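Long-range contact in extracellular sialidase/neuraminidase, putative (Aspergillus fumigatus, PDB 2XZI), which hydrolyses terminal sialic acid linkages, probably acting chiefly as a KDNase on deaminoneuraminic acid (KDN): residues R150-L155 with P168-K173. Sequence-based numbering, arbitrary orientation.
Sequences RRHLYL and PVDLTK
The carboxylate of D170 is held at both oxygens, and its OD2 takes the ring N-H of H152, ND1 to OD2 being 2.6 Å. OD2 lies near the imidazole plane and is approached on its syn side, though ring and carboxylate planes are 62° apart. H152 NE2 is hydrogen-bonded to W147 O, so oxygen partners at both ring nitrogens fix the ring's flip. D170 OD1 accepts from T172 N, making an Asx turn at the start of helix 172-175, and T172 OG1 donates to the same OD1 at 2.6 Å. The T172 hydroxyl is thereby oriented to accept from L153 N (2.9 Å from OG1). With CG2 anti to the backbone N, the T172 methyl lies over the centre of the R150 guanidinium, 3.5 Å from CZ. Strand 169-170 is the outermost strand of a four-stranded blade of the sialidase beta-propeller and pairs antiparallel with 152-158: L155 and V169 exchange two backbone bonds, and L171 N bonds to L153 O (2.8 Å). Y154 and D170 form the adjacent non-hydrogen-bonded pair, where D170 CB sits over the tyrosine face, 3.9 Å from the ring centroid. L171 CD1, from the turn before the helix, packs against L155 CB and CD2.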
ATOM      1  N   ARG A 150      -8.625   2.545 -21.122  1.00  8.44           N
ATOM      2  CA  ARG A 150      -8.898   3.093 -19.781  1.00  8.01           C
ATOM      3  C   ARG A 150      -8.262   2.227 -18.725  1.00  7.81           C
ATOM      4  O   ARG A 150      -7.866   1.090 -18.994  1.00  7.77           O
ATOM      5  CB  ARG A 150     -10.398   3.221 -19.494  1.00  7.89           C
ATOM      6  CG  ARG A 150     -11.155   1.896 -19.374  1.00  7.57           C
ATOM      7  CD  ARG A 150     -12.664   2.092 -19.221  1.00  8.37           C
ATOM      8  NE  ARG A 150     -12.999   2.802 -17.982  1.00  7.47           N
ATOM      9  CZ  ARG A 150     -14.203   2.859 -17.415  1.00  9.74           C
ATOM     10  NH1 ARG A 150     -15.245   2.233 -17.947  1.00 10.97           N
ATOM     11  NH2 ARG A 150     -14.362   3.518 -16.282  1.00  8.18           N
ATOM     12  N   ARG A 151      -8.150   2.782 -17.524  1.00  7.40           N
ATOM     13  CA  ARG A 151      -7.740   1.989 -16.374  1.00  6.43           C
ATOM     14  C   ARG A 151      -8.921   1.156 -15.875  1.00  6.89           C
ATOM     15  O   ARG A 151     -10.028   1.679 -15.659  1.00  7.00           O
ATOM     16  CB  ARG A 151      -7.171   2.896 -15.289  1.00  7.59           C
ATOM     17  CG  ARG A 151      -5.829   3.493 -15.680  1.00  6.76           C
ATOM     18  CD  ARG A 151      -4.679   2.643 -15.167  1.00  7.92           C
ATOM     19  NE  ARG A 151      -4.496   2.874 -13.735  1.00  7.22           N
ATOM     20  CZ  ARG A 151      -3.553   2.308 -12.989  1.00  7.24           C
ATOM     21  NH1 ARG A 151      -2.725   1.412 -13.520  1.00  7.37           N
ATOM     22  NH2 ARG A 151      -3.470   2.633 -11.709  1.00  6.94           N
ATOM     23  N   HIS A 152      -8.683  -0.142 -15.708  1.00  6.89           N
ATOM     24  CA  HIS A 152      -9.697  -1.088 -15.203  1.00  7.42           C
ATOM     25  C   HIS A 152      -9.473  -1.366 -13.734  1.00  6.86           C
ATOM     26  O   HIS A 152      -8.390  -1.121 -13.222  1.00  7.10           O
ATOM     27  CB  HIS A 152      -9.647  -2.408 -15.983  1.00  7.33           C
ATOM     28  CG  HIS A 152     -10.117  -2.287 -17.397  1.00  6.68           C
ATOM     29  ND1 HIS A 152     -11.097  -3.104 -17.921  1.00  9.81           N
ATOM     30  CD2 HIS A 152      -9.744  -1.453 -18.399  1.00  8.77           C
ATOM     31  CE1 HIS A 152     -11.323  -2.765 -19.177  1.00  9.25           C
ATOM     32  NE2 HIS A 152     -10.507  -1.778 -19.497  1.00  9.02           N
ATOM     33  N   LEU A 153     -10.518  -1.856 -13.079  1.00  7.02           N
ATOM     34  CA  LEU A 153     -10.493  -2.256 -11.689  1.00  6.66           C
ATOM     35  C   LEU A 153     -10.836  -3.727 -11.638  1.00  7.39           C
ATOM     36  O   LEU A 153     -11.904  -4.147 -12.107  1.00  7.60           O
ATOM     37  CB  LEU A 153     -11.516  -1.446 -10.876  1.00  6.61           C
ATOM     38  CG  LEU A 153     -11.606  -1.827  -9.393  1.00  7.67           C
ATOM     39  CD1 LEU A 153     -10.422  -1.226  -8.664  1.00  9.10           C
ATOM     40  CD2 LEU A 153     -12.867  -1.322  -8.790  1.00 12.36           C
ATOM     41  N   TYR A 154      -9.908  -4.509 -11.100  1.00  6.47           N
ATOM     42  CA  TYR A 154     -10.037  -5.947 -10.981  1.00  6.19           C
ATOM     43  C   TYR A 154     -10.099  -6.396  -9.534  1.00  5.77           C
ATOM     44  O   TYR A 154      -9.576  -5.726  -8.638  1.00  6.37           O
ATOM     45  CB  TYR A 154      -8.838  -6.587 -11.655  1.00  6.11           C
ATOM     46  CG  TYR A 154      -9.006  -6.801 -13.148  1.00  6.13           C
ATOM     47  CD1 TYR A 154      -8.646  -5.812 -14.076  1.00  6.24           C
ATOM     48  CD2 TYR A 154      -9.503  -8.003 -13.637  1.00  6.42           C
ATOM     49  CE1 TYR A 154      -8.773  -6.039 -15.446  1.00  8.55           C
ATOM     50  CE2 TYR A 154      -9.630  -8.223 -15.019  1.00  6.92           C
ATOM     51  CZ  TYR A 154      -9.281  -7.245 -15.906  1.00  9.22           C
ATOM     52  OH  TYR A 154      -9.409  -7.484 -17.263  1.00 10.46           O
ATOM     53  N   LEU A 155     -10.715  -7.553  -9.317  1.00  6.26           N
ATOM     54  CA  LEU A 155     -10.752  -8.168  -7.996  1.00  5.46           C
ATOM     55  C   LEU A 155     -10.374  -9.633  -8.073  1.00  6.15           C
ATOM     56  O   LEU A 155     -10.943 -10.389  -8.860  1.00  6.24           O
ATOM     57  CB  LEU A 155     -12.147  -8.020  -7.377  1.00  5.75           C
ATOM     58  CG  LEU A 155     -12.345  -8.636  -5.992  1.00  5.77           C
ATOM     59  CD1 LEU A 155     -11.501  -7.935  -4.908  1.00  5.89           C
ATOM     60  CD2 LEU A 155     -13.830  -8.627  -5.613  1.00  8.40           C
ATOM     61  N   PRO A 168      -8.342 -12.839 -11.800  1.00 10.06           N
ATOM     62  CA  PRO A 168      -8.998 -11.568 -11.473  1.00  9.73           C
ATOM     63  C   PRO A 168     -10.235 -11.294 -12.320  1.00  9.24           C
ATOM     64  O   PRO A 168     -10.222 -11.546 -13.531  1.00  9.79           O
ATOM     65  CB  PRO A 168      -7.909 -10.531 -11.744  1.00  9.98           C
ATOM     66  CG  PRO A 168      -6.613 -11.289 -11.570  1.00 10.30           C
ATOM     67  CD  PRO A 168      -6.918 -12.650 -12.145  1.00 10.58           C
ATOM     68  N   VAL A 169     -11.283 -10.805 -11.666  1.00  7.75           N
ATOM     69  CA  VAL A 169     -12.538 -10.467 -12.320  1.00  8.62           C
ATOM     70  C   VAL A 169     -12.611  -8.955 -12.534  1.00  7.84           C
ATOM     71  O   VAL A 169     -12.306  -8.161 -11.637  1.00  8.12           O
ATOM     72  CB  VAL A 169     -13.755 -10.922 -11.504  1.00  7.71           C
ATOM     73  CG1 VAL A 169     -15.072 -10.543 -12.231  1.00 10.65           C
ATOM     74  CG2 VAL A 169     -13.702 -12.431 -11.273  1.00  8.09           C
ATOM     75  N   ASP A 170     -13.038  -8.555 -13.722  1.00  8.31           N
ATOM     76  CA  ASP A 170     -13.084  -7.139 -14.100  1.00  8.24           C
ATOM     77  C   ASP A 170     -14.376  -6.502 -13.564  1.00  8.68           C
ATOM     78  O   ASP A 170     -15.479  -6.866 -13.973  1.00 10.29           O
ATOM     79  CB  ASP A 170     -12.927  -6.996 -15.625  1.00  8.85           C
ATOM     80  CG  ASP A 170     -12.742  -5.564 -16.074  1.00 10.04           C
ATOM     81  OD1 ASP A 170     -13.138  -4.655 -15.328  1.00 12.08           O
ATOM     82  OD2 ASP A 170     -12.202  -5.349 -17.169  1.00 10.69           O
ATOM     83  N   LEU A 171     -14.220  -5.582 -12.616  1.00  8.01           N
ATOM     84  CA  LEU A 171     -15.351  -4.928 -11.969  1.00  8.68           C
ATOM     85  C   LEU A 171     -15.502  -3.475 -12.390  1.00  7.82           C
ATOM     86  O   LEU A 171     -16.275  -2.737 -11.769  1.00  8.77           O
ATOM     87  CB  LEU A 171     -15.283  -5.062 -10.445  1.00  9.19           C
ATOM     88  CG  LEU A 171     -15.416  -6.484  -9.878  1.00 10.36           C
ATOM     89  CD1 LEU A 171     -15.549  -6.461  -8.357  1.00 11.76           C
ATOM     90  CD2 LEU A 171     -16.614  -7.215 -10.484  1.00 13.91           C
ATOM     91  N   THR A 172     -14.814  -3.089 -13.461  1.00  7.75           N
ATOM     92  CA  THR A 172     -14.788  -1.696 -13.940  1.00  8.24           C
ATOM     93  C   THR A 172     -16.180  -1.134 -14.172  1.00  8.41           C
ATOM     94  O   THR A 172     -16.482  -0.032 -13.709  1.00  8.14           O
ATOM     95  CB  THR A 172     -13.980  -1.582 -15.234  1.00  8.13           C
ATOM     96  OG1 THR A 172     -12.669  -2.097 -15.004  1.00  8.36           O
ATOM     97  CG2 THR A 172     -13.819  -0.131 -15.686  1.00  8.65           C
ATOM     98  N   LYS A 173     -17.030  -1.889 -14.865  1.00  8.50           N
ATOM     99  CA  LYS A 173     -18.353  -1.370 -15.208  1.00  9.60           C
ATOM    100  C   LYS A 173     -19.241  -1.195 -13.985  1.00  9.84           C
ATOM    101  O   LYS A 173     -20.148  -0.373 -14.001  1.00 10.95           O
ATOM    102  CB  LYS A 173     -19.034  -2.273 -16.236  1.00  9.55           C
ATOM    103  CG  LYS A 173     -18.348  -2.310 -17.564  1.00 12.62           C
ATOM    104  CD  LYS A 173     -18.482  -0.992 -18.320  1.00 18.24           C
ATOM    105  CE  LYS A 173     -19.940  -0.656 -18.606  1.00 20.89           C
ATOM    106  NZ  LYS A 173     -20.043   0.268 -19.769  1.00 24.44           N
TER
HETATM  107  O   HOH W   1     -12.413  -7.386 -18.954  1.00 18.39           O